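Local coordinates for alpha-n-acetylglucosaminidase family protein (PDB 4A41), which binds galactose as a family 32 carbohydrate-binding module of a clostridial family 89 alpha-N-acetylglucosaminidase, and probably helps direct that enzyme to galactose-bearing glycans, at residues Thr61-Val66 with Gly149-Ser153; Lys95-Thr100 with Asp122-Ser126; Phe49-Gly53 with Ala154-Asn158. One frame throughout, in Å; residues are numbered along the deposited sequence. Where two conformers were deposited one is given.

Contact 1. Residues Thr61-Val66 with Gly149-Ser153. With GAL (beta-D-galactopyranose), chain C.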
loop_
_atom_site.group_PDB
_atom_site.type_symbol
_atom_site.label_atom_id
_atom_site.label_comp_id
_atom_site.label_asym_id
_atom_site.label_seq_id
_atom_site.Cartn_x
_atom_site.Cartn_y
_atom_site.Cartn_z
ATOM N N THR A 61 2.559 -4.925 -8.647
ATOM C CA THR A 61 2.412 -4.165 -9.879
ATOM C C THR A 61 2.406 -5.130 -11.078
ATOM O O THR A 61 2.984 -6.221 -11.012
ATOM C CB THR A 61 3.556 -3.119 -10.045
ATOM O OG1 THR A 61 4.825 -3.738 -9.768
ATOM C CG2 THR A 61 3.348 -1.924 -9.067
ATOM N N LYS A 62 1.768 -4.696 -12.167
ATOM C CA LYS A 62 1.697 -5.484 -13.407
ATOM C C LYS A 62 3.073 -5.737 -13.994
ATOM O O LYS A 62 3.884 -4.816 -14.125
ATOM C CB LYS A 62 0.822 -4.759 -14.430
ATOM C CG LYS A 62 0.821 -5.359 -15.853
ATOM C CD LYS A 62 0.245 -6.758 -15.846
ATOM C CE LYS A 62 0.007 -7.256 -17.258
ATOM N NZ LYS A 62 -1.215 -6.656 -17.832
ATOM N N TYR A 63 3.332 -6.996 -14.348
ATOM C CA TYR A 63 4.576 -7.306 -15.025
ATOM C C TYR A 63 4.273 -8.112 -16.305
ATOM O O TYR A 63 3.105 -8.363 -16.616
ATOM C CB TYR A 63 5.583 -7.946 -14.068
ATOM C CG TYR A 63 5.115 -9.204 -13.396
ATOM C CD1 TYR A 63 5.326 -10.452 -13.991
ATOM C CD2 TYR A 63 4.479 -9.167 -12.142
ATOM C CE1 TYR A 63 4.898 -11.622 -13.356
ATOM C CE2 TYR A 63 4.054 -10.328 -11.503
ATOM C CZ TYR A 63 4.284 -11.560 -12.114
ATOM O OH TYR A 63 3.878 -12.722 -11.508
ATOM N N ASN A 64 5.327 -8.431 -17.056
ATOM C CA ASN A 64 5.212 -9.059 -18.393
ATOM C C ASN A 64 4.289 -8.301 -19.387
ATOM O O ASN A 64 3.226 -8.813 -19.780
ATOM C CB ASN A 64 4.880 -10.568 -18.260
ATOM C CG ASN A 64 6.012 -11.367 -17.551
ATOM O OD1 ASN A 64 7.192 -10.972 -17.573
ATOM N ND2 ASN A 64 5.647 -12.488 -16.925
ATOM N N PRO A 65 4.683 -7.066 -19.785
ATOM C CA PRO A 65 5.888 -6.379 -19.353
ATOM C C PRO A 65 5.590 -5.490 -18.148
ATOM O O PRO A 65 4.421 -5.228 -17.824
ATOM C CB PRO A 65 6.246 -5.519 -20.568
ATOM C CG PRO A 65 4.927 -5.156 -21.137
ATOM C CD PRO A 65 3.979 -6.287 -20.828
ATOM N N VAL A 66 6.660 -5.051 -17.507
ATOM C CA VAL A 66 6.564 -4.171 -16.360
ATOM C C VAL A 66 5.875 -2.858 -16.725
ATOM O O VAL A 66 6.101 -2.277 -17.800
ATOM C CB VAL A 66 7.966 -3.903 -15.776
ATOM C CG1 VAL A 66 7.936 -2.838 -14.686
ATOM C CG2 VAL A 66 8.553 -5.187 -15.240
ATOM N N GLY A 149 13.707 -4.916 -7.649
ATOM C CA GLY A 149 13.455 -5.364 -9.013
ATOM C C GLY A 149 12.759 -4.343 -9.891
ATOM O O GLY A 149 12.498 -4.599 -11.062
ATOM N N GLY A 150 12.427 -3.191 -9.308
ATOM C CA GLY A 150 11.625 -2.196 -10.022
ATOM C C GLY A 150 10.132 -2.498 -10.048
ATOM O O GLY A 150 9.398 -1.882 -10.809
ATOM N N PHE A 151 9.706 -3.450 -9.217
ATOM C CA PHE A 151 8.300 -3.772 -8.996
ATOM C C PHE A 151 7.894 -3.133 -7.658
ATOM O O PHE A 151 8.734 -2.693 -6.900
ATOM C CB PHE A 151 8.142 -5.285 -8.854
ATOM C CG PHE A 151 8.829 -6.083 -9.941
ATOM C CD1 PHE A 151 8.288 -6.164 -11.206
ATOM C CD2 PHE A 151 10.001 -6.802 -9.659
ATOM C CE1 PHE A 151 8.933 -6.917 -12.220
ATOM C CE2 PHE A 151 10.647 -7.557 -10.664
ATOM C CZ PHE A 151 10.110 -7.609 -11.927
ATOM N N ALA A 152 6.590 -3.097 -7.399
ATOM C CA ALA A 152 6.104 -2.815 -6.044
ATOM C C ALA A 152 5.127 -3.881 -5.635
ATOM O O ALA A 152 4.293 -4.330 -6.445
ATOM C CB ALA A 152 5.461 -1.444 -5.979
ATOM N N SER A 153 5.216 -4.285 -4.371
ATOM C CA SER A 153 4.272 -5.276 -3.852
ATOM C C SER A 153 3.973 -5.019 -2.387
ATOM O O SER A 153 4.707 -4.291 -1.721
ATOM C CB SER A 153 4.779 -6.724 -4.068
ATOM O OG SER A 153 6.016 -6.936 -3.398
HETATM C C1 GAL C . 8.682 -13.768 -9.657
HETATM C C2 GAL C . 7.996 -13.459 -8.339
HETATM C C3 GAL C . 6.716 -12.674 -8.653
HETATM C C4 GAL C . 7.054 -11.453 -9.498
HETATM C C5 GAL C . 7.805 -11.895 -10.758
HETATM C C6 GAL C . 8.178 -10.710 -11.646
HETATM O O1 GAL C . 9.891 -14.410 -9.360
HETATM O O2 GAL C . 7.718 -14.650 -7.604
HETATM O O3 GAL C . 6.098 -12.345 -7.416
HETATM O O4 GAL C . 7.872 -10.553 -8.723
HETATM O O5 GAL C . 8.979 -12.549 -10.316
HETATM O O6 GAL C . 8.747 -11.140 -12.883
#
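Thr-61 and Ala-152 face each other with CA atoms 5.5 Å apart, and the backbone N of Thr-61 donates to Ala-152 O at 2.9 Å. The same threonine answers with its side chain. Its OG1 stands between its own backbone N and carbonyl carbon (chi1 47°), which turns the oxygen toward the amide of Ala-152 across the gap, and Ala-152 N donates to Thr-61 OG1 at 3.0 Å in an almost straight bond of 172°. Two bonds thus tie one residue to both polar backbone atoms of Ala-152, while Thr-61 CG2 rests against the CB methyl of Ala-152. Farther out the contact turns apolar. Val-66 CG2 touches Phe-151 CE1 at 3.5 Å, the two side chains crossing at about a right angle, and Tyr-63 CB lies 4.0 Å from the same ring carbon. Beyond this seam the two aromatic residues line the galactose pocket. The sugar's C6 sits over the centre of the Tyr-63 ring, 3.6 Å above its plane, a CH-pi type of stacking on an aromatic platform, and Phe-151 CZ approaches GAL C6 at 3.7 Å. The phenol is held at its far end by Glu-44, whose OE2 is hydrogen-bonded to Tyr-63 OH and whose OE1 is hydrogen-bonded to the sugar. His-60 meets the Tyr-63 ring edge-to-face and packs on Phe-151 as well. Both segments are loops of the beta-sandwich: 61-66 runs from strand 59-60 toward strand 71-77, whereas the loop 149-153 follows strand 146-147 and leads into strand 153-160, with Ala-152 packed on Trp-59 of strand 59-60.

Contact 2. Residues Lys95-Thr100 with Asp122-Ser126. With GAL (beta-D-galactopyranose), chain C.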
loop_
_atom_site.group_PDB
_atom_site.type_symbol
_atom_site.label_atom_id
_atom_site.label_comp_id
_atom_site.label_asym_id
_atom_site.label_seq_id
_atom_site.Cartn_x
_atom_site.Cartn_y
_atom_site.Cartn_z
ATOM N N LYS A 95 11.531 -11.253 -2.250
ATOM C CA LYS A 95 11.691 -9.776 -2.139
ATOM C C LYS A 95 11.192 -8.891 -3.291
ATOM O O LYS A 95 11.110 -7.664 -3.114
ATOM C CB LYS A 95 13.160 -9.430 -1.841
ATOM C CG LYS A 95 13.611 -9.849 -0.441
ATOM C CD LYS A 95 14.988 -9.299 -0.063
ATOM C CE LYS A 95 15.312 -9.621 1.393
ATOM N NZ LYS A 95 16.463 -8.819 1.935
ATOM N N ASN A 96 10.844 -9.460 -4.450
ATOM C CA ASN A 96 10.408 -8.601 -5.578
ATOM C C ASN A 96 9.254 -7.699 -5.160
ATOM O O ASN A 96 8.231 -8.159 -4.601
ATOM C CB ASN A 96 9.983 -9.375 -6.812
ATOM C CG ASN A 96 11.148 -9.821 -7.672
ATOM O OD1 ASN A 96 12.320 -9.447 -7.434
ATOM N ND2 ASN A 96 10.823 -10.626 -8.681
ATOM N N GLY A 97 9.477 -6.412 -5.363
ATOM C CA GLY A 97 8.461 -5.407 -5.047
ATOM C C GLY A 97 8.521 -4.845 -3.630
ATOM O O GLY A 97 7.766 -3.916 -3.306
ATOM N N ASN A 98 9.405 -5.360 -2.781
ATOM C CA ASN A 98 9.576 -4.763 -1.453
ATOM C C ASN A 98 9.900 -3.291 -1.658
ATOM O O ASN A 98 10.872 -2.925 -2.365
ATOM C CB ASN A 98 10.684 -5.461 -0.646
ATOM C CG ASN A 98 10.220 -6.773 -0.056
ATOM O OD1 ASN A 98 9.136 -7.269 -0.371
ATOM N ND2 ASN A 98 11.055 -7.368 0.795
ATOM N N ILE A 99 9.044 -2.442 -1.082
ATOM C CA ILE A 99 9.117 -1.022 -1.384
ATOM C C ILE A 99 10.237 -0.385 -0.561
ATOM O O ILE A 99 10.273 -0.545 0.660
ATOM C CB ILE A 99 7.751 -0.337 -1.123
ATOM C CG1 ILE A 99 6.697 -0.899 -2.057
ATOM C CG2 ILE A 99 7.886 1.201 -1.245
ATOM C CD1 ILE A 99 5.242 -0.534 -1.677
ATOM N N THR A 100 11.131 0.335 -1.230
ATOM C CA THR A 100 12.299 0.887 -0.522
ATOM C C THR A 100 12.351 2.406 -0.536
ATOM O O THR A 100 13.123 3.003 0.211
ATOM C CB THR A 100 13.603 0.325 -1.085
ATOM O OG1 THR A 100 13.618 0.566 -2.490
ATOM C CG2 THR A 100 13.694 -1.199 -0.795
ATOM N N ASP A 122 14.134 -0.282 4.409
ATOM C CA ASP A 122 15.024 -1.383 4.014
ATOM C C ASP A 122 14.255 -2.437 3.225
ATOM O O ASP A 122 13.016 -2.467 3.257
ATOM C CB ASP A 122 15.813 -1.954 5.212
ATOM C CG ASP A 122 14.985 -2.825 6.155
ATOM O OD1 ASP A 122 14.195 -3.704 5.733
ATOM O OD2 ASP A 122 15.196 -2.697 7.384
ATOM N N ASP A 123 14.977 -3.275 2.487
ATOM C CA ASP A 123 14.310 -4.263 1.649
ATOM C C ASP A 123 13.997 -5.594 2.335
ATOM O O ASP A 123 13.611 -6.569 1.669
ATOM C CB ASP A 123 15.067 -4.474 0.349
ATOM C CG ASP A 123 16.409 -5.160 0.543
ATOM O OD1 ASP A 123 16.686 -5.726 1.627
ATOM O OD2 ASP A 123 17.195 -5.152 -0.433
ATOM N N SER A 124 14.146 -5.653 3.659
ATOM C CA SER A 124 13.775 -6.843 4.402
ATOM C C SER A 124 12.244 -7.030 4.473
ATOM O O SER A 124 11.475 -6.090 4.175
ATOM C CB SER A 124 14.370 -6.813 5.801
ATOM O OG SER A 124 13.533 -6.084 6.698
ATOM N N GLY A 125 11.824 -8.221 4.901
ATOM C CA GLY A 125 10.402 -8.526 5.114
ATOM C C GLY A 125 9.791 -7.965 6.384
ATOM O O GLY A 125 8.649 -8.288 6.698
ATOM N N SER A 126 10.523 -7.126 7.125
ATOM C CA SER A 126 9.989 -6.571 8.362
ATOM C C SER A 126 8.806 -5.645 8.095
ATOM O O SER A 126 8.786 -4.922 7.100
ATOM C CB SER A 126 11.080 -5.803 9.118
ATOM O OG SER A 126 11.488 -4.686 8.384
HETATM C C1 GAL C . 8.682 -13.768 -9.657
HETATM C C2 GAL C . 7.996 -13.459 -8.339
HETATM C C3 GAL C . 6.716 -12.674 -8.653
HETATM C C4 GAL C . 7.054 -11.453 -9.498
HETATM C C5 GAL C . 7.805 -11.895 -10.758
HETATM C C6 GAL C . 8.178 -10.710 -11.646
HETATM O O1 GAL C . 9.891 -14.410 -9.360
HETATM O O2 GAL C . 7.718 -14.650 -7.604
HETATM O O3 GAL C . 6.098 -12.345 -7.416
HETATM O O4 GAL C . 7.872 -10.553 -8.723
HETATM O O5 GAL C . 8.979 -12.549 -10.316
HETATM O O6 GAL C . 8.747 -11.140 -12.883
HETATM O O HOH W 1 10.404 -2.727 2.540
#
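A type II beta turn from Lys-95 to Asn-98, closed by Asn-98 N donating to Lys-95 O, carries a galactose ligand at its corner and meets the loop 122-126 along its flank. Asn-98 makes the buried link: its ND2 donates to Asp-123 O at 2.8 Å, with the acceptor in the amide plane but the nitrogen well above the plane of the carbonyl. Lys-95, extended beyond CG, passes its CD and CE over that same carbonyl oxygen and ends in a salt bridge from NZ to Asp-123 OD1 at 3.1 Å, reaching the carboxylate from above its plane. Asp-123 CB packs at 3.7 Å on Thr-100 CG2, the two side chains lying side by side. Loop 122-126 is braced from within by an Asx turn, Ser-124 N donating to Asp-122 OD1, which also accepts from Ser-124 OG, and by an ST turn, where Ser-126 N donates to Ser-124 OG. One water donates to Ile-99 O and to Asp-122 O, bridging the segments beside strand 99-100. On the sugar side, Asn-96 ND2 donates to GAL O4 at 3.0 Å and more weakly to GAL O5 at 3.1 Å, while Arg-91, another pocket residue, donates to Asn-96 O.

Contact 3. Residues Phe49-Gly53 with Ala154-Asn158. With CA (calcium ion), chain B.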
loop_
_atom_site.group_PDB
_atom_site.type_symbol
_atom_site.label_atom_id
_atom_site.label_comp_id
_atom_site.label_asym_id
_atom_site.label_seq_id
_atom_site.Cartn_x
_atom_site.Cartn_y
_atom_site.Cartn_z
ATOM N N PHE A 49 -5.770 -7.883 -2.739
ATOM C CA PHE A 49 -4.961 -8.793 -1.946
ATOM C C PHE A 49 -4.156 -8.078 -0.862
ATOM O O PHE A 49 -3.670 -8.705 0.052
ATOM C CB PHE A 49 -3.987 -9.588 -2.824
ATOM C CG PHE A 49 -4.653 -10.579 -3.738
ATOM C CD1 PHE A 49 -5.958 -11.031 -3.508
ATOM C CD2 PHE A 49 -3.978 -11.048 -4.846
ATOM C CE1 PHE A 49 -6.550 -11.963 -4.382
ATOM C CE2 PHE A 49 -4.570 -11.999 -5.707
ATOM C CZ PHE A 49 -5.833 -12.442 -5.459
ATOM N N ALA A 50 -4.027 -6.752 -0.948
ATOM C CA ALA A 50 -3.260 -6.017 0.095
ATOM C C ALA A 50 -4.084 -5.802 1.370
ATOM O O ALA A 50 -3.566 -5.349 2.358
ATOM C CB ALA A 50 -2.754 -4.660 -0.477
ATOM N N ILE A 51 -5.390 -6.092 1.321
ATOM C CA ILE A 51 -6.276 -5.798 2.467
ATOM C C ILE A 51 -7.224 -6.984 2.759
ATOM O O ILE A 51 -8.384 -6.785 3.150
ATOM C CB ILE A 51 -7.086 -4.491 2.251
ATOM C CG1 ILE A 51 -7.852 -4.508 0.917
ATOM C CG2 ILE A 51 -6.198 -3.262 2.378
ATOM C CD1 ILE A 51 -8.941 -3.424 0.891
ATOM N N ASP A 52 -6.719 -8.204 2.581
ATOM C CA ASP A 52 -7.539 -9.401 2.835
ATOM C C ASP A 52 -7.195 -10.146 4.126
ATOM O O ASP A 52 -7.778 -11.219 4.407
ATOM C CB ASP A 52 -7.520 -10.341 1.611
ATOM C CG ASP A 52 -6.126 -10.851 1.292
ATOM O OD1 ASP A 52 -5.172 -10.486 2.009
ATOM O OD2 ASP A 52 -5.993 -11.641 0.345
ATOM N N GLY A 53 -6.296 -9.586 4.931
ATOM C CA GLY A 53 -5.893 -10.199 6.201
ATOM C C GLY A 53 -5.093 -11.487 6.037
ATOM O O GLY A 53 -4.973 -12.279 6.981
ATOM N N ALA A 154 2.869 -5.589 -1.895
ATOM C CA ALA A 154 2.476 -5.428 -0.481
ATOM C C ALA A 154 1.598 -6.586 -0.049
ATOM O O ALA A 154 0.605 -6.880 -0.728
ATOM C CB ALA A 154 1.711 -4.088 -0.274
ATOM N N ALA A 155 1.967 -7.238 1.056
ATOM C CA ALA A 155 1.148 -8.354 1.555
ATOM C C ALA A 155 -0.063 -7.835 2.298
ATOM O O ALA A 155 -1.174 -8.283 2.041
ATOM C CB ALA A 155 1.965 -9.286 2.454
ATOM N N GLU A 156 0.154 -6.881 3.211
ATOM C CA GLU A 156 -0.942 -6.329 4.018
ATOM C C GLU A 156 -0.671 -4.878 4.324
ATOM O O GLU A 156 0.413 -4.527 4.776
ATOM C CB GLU A 156 -1.125 -7.090 5.353
ATOM C CG GLU A 156 -1.715 -8.481 5.212
ATOM C CD GLU A 156 -3.142 -8.421 4.715
ATOM O OE1 GLU A 156 -3.982 -7.787 5.377
ATOM O OE2 GLU A 156 -3.467 -9.045 3.687
ATOM N N LEU A 157 -1.706 -4.057 4.166
ATOM C CA LEU A 157 -1.676 -2.642 4.554
ATOM C C LEU A 157 -2.727 -2.406 5.598
ATOM O O LEU A 157 -3.868 -2.844 5.449
ATOM C CB LEU A 157 -1.999 -1.779 3.317
ATOM C CG LEU A 157 -1.037 -1.960 2.143
ATOM C CD1 LEU A 157 -1.505 -1.104 0.937
ATOM C CD2 LEU A 157 0.426 -1.620 2.520
ATOM N N ASN A 158 -2.350 -1.650 6.635
ATOM C CA ASN A 158 -3.304 -1.267 7.692
ATOM C C ASN A 158 -3.242 0.229 7.995
ATOM O O ASN A 158 -2.182 0.857 7.915
ATOM C CB ASN A 158 -3.138 -2.142 8.943
ATOM C CG ASN A 158 -3.722 -3.528 8.746
ATOM O OD1 ASN A 158 -4.935 -3.710 8.874
ATOM N ND2 ASN A 158 -2.875 -4.494 8.413
HETATM CA CA CA B . -2.781 -10.108 1.676
#
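Ala-50 and Leu-157 form the tightly packed side of this contact; a calcium ion joins the segments nearby, and the contact loosens toward exposed Gly-53. Leu-157 N donates to Ala-50 O at 2.9 Å, and Glu-156 CA brings a CA-H...O contact to the same oxygen at 3.3 Å, giving that carbonyl two partners on the strand. Next to it, Ala-50 CB meets Leu-157 CD1 at 4.0 Å, and Ile-51 CG2 lies near Leu-157 O. The calcium draws four oxygens from the two segments: Phe-49 O at 2.3 Å, Asp-52 OD1, Ala-155 O, and Glu-156 OE2. Lys-54 and Thr-57 complete the site. The oxygens Asp-52 OD1 and Glu-156 OE2 come within 2.8 Å of each other, a closeness explained by the shared cation, which would offset their negative charge; the two carboxylates are nearly coplanar, 6° apart. Although Glu-156 starts out directed away from the loop, its chain bends at chi2 (-66°) and brings the carboxylate back to the metal. Its other oxygen, OE1, accepts a hydrogen bond from Gln-27 and a weak one from Gly-53 N at 3.0 Å. This outer end is the looser one, with exposed Gly-53 tied to Glu-156 OE1 by that weak bond. A classic beta bulge sets Ala-155 and Glu-156 together opposite Leu-89 of strand 80-89, the irregularity at which two successive residues supply calcium ligands. The loop 49-53, between strands 31-34 and 59-60, lies against strand 153-160, which is paired with strand 80-89; Ala-50, Ile-51 and Leu-157 pack on strand 71-77 of the facing sheet, and Ala-50 also reaches Trp-59 of strand 59-60.

Contacts 1 and 2 share the galactose: Tyr-63 and Phe-151 of contact 1 and Asn-96 of contact 2 belong to one pocket, completed by Glu-44, His-60 and Arg-91. Their centres are about 13 Å apart, yet they touch directly, with Ser-153 N 2.8 Å from Gly-97 O and Phe-151 CE2 packed 3.7 Å from Asn-96 ND2. Contact 3 holds the calcium instead, its centre about 17 Å from that of contact 1 and about 15 Å from that of contact 2. Segments 149-153 and 154-158 are consecutive, so one run of chain leads from sugar pocket to metal site. In sequence, contact 2 nests inside contact 1, and contact 1 inside contact 3.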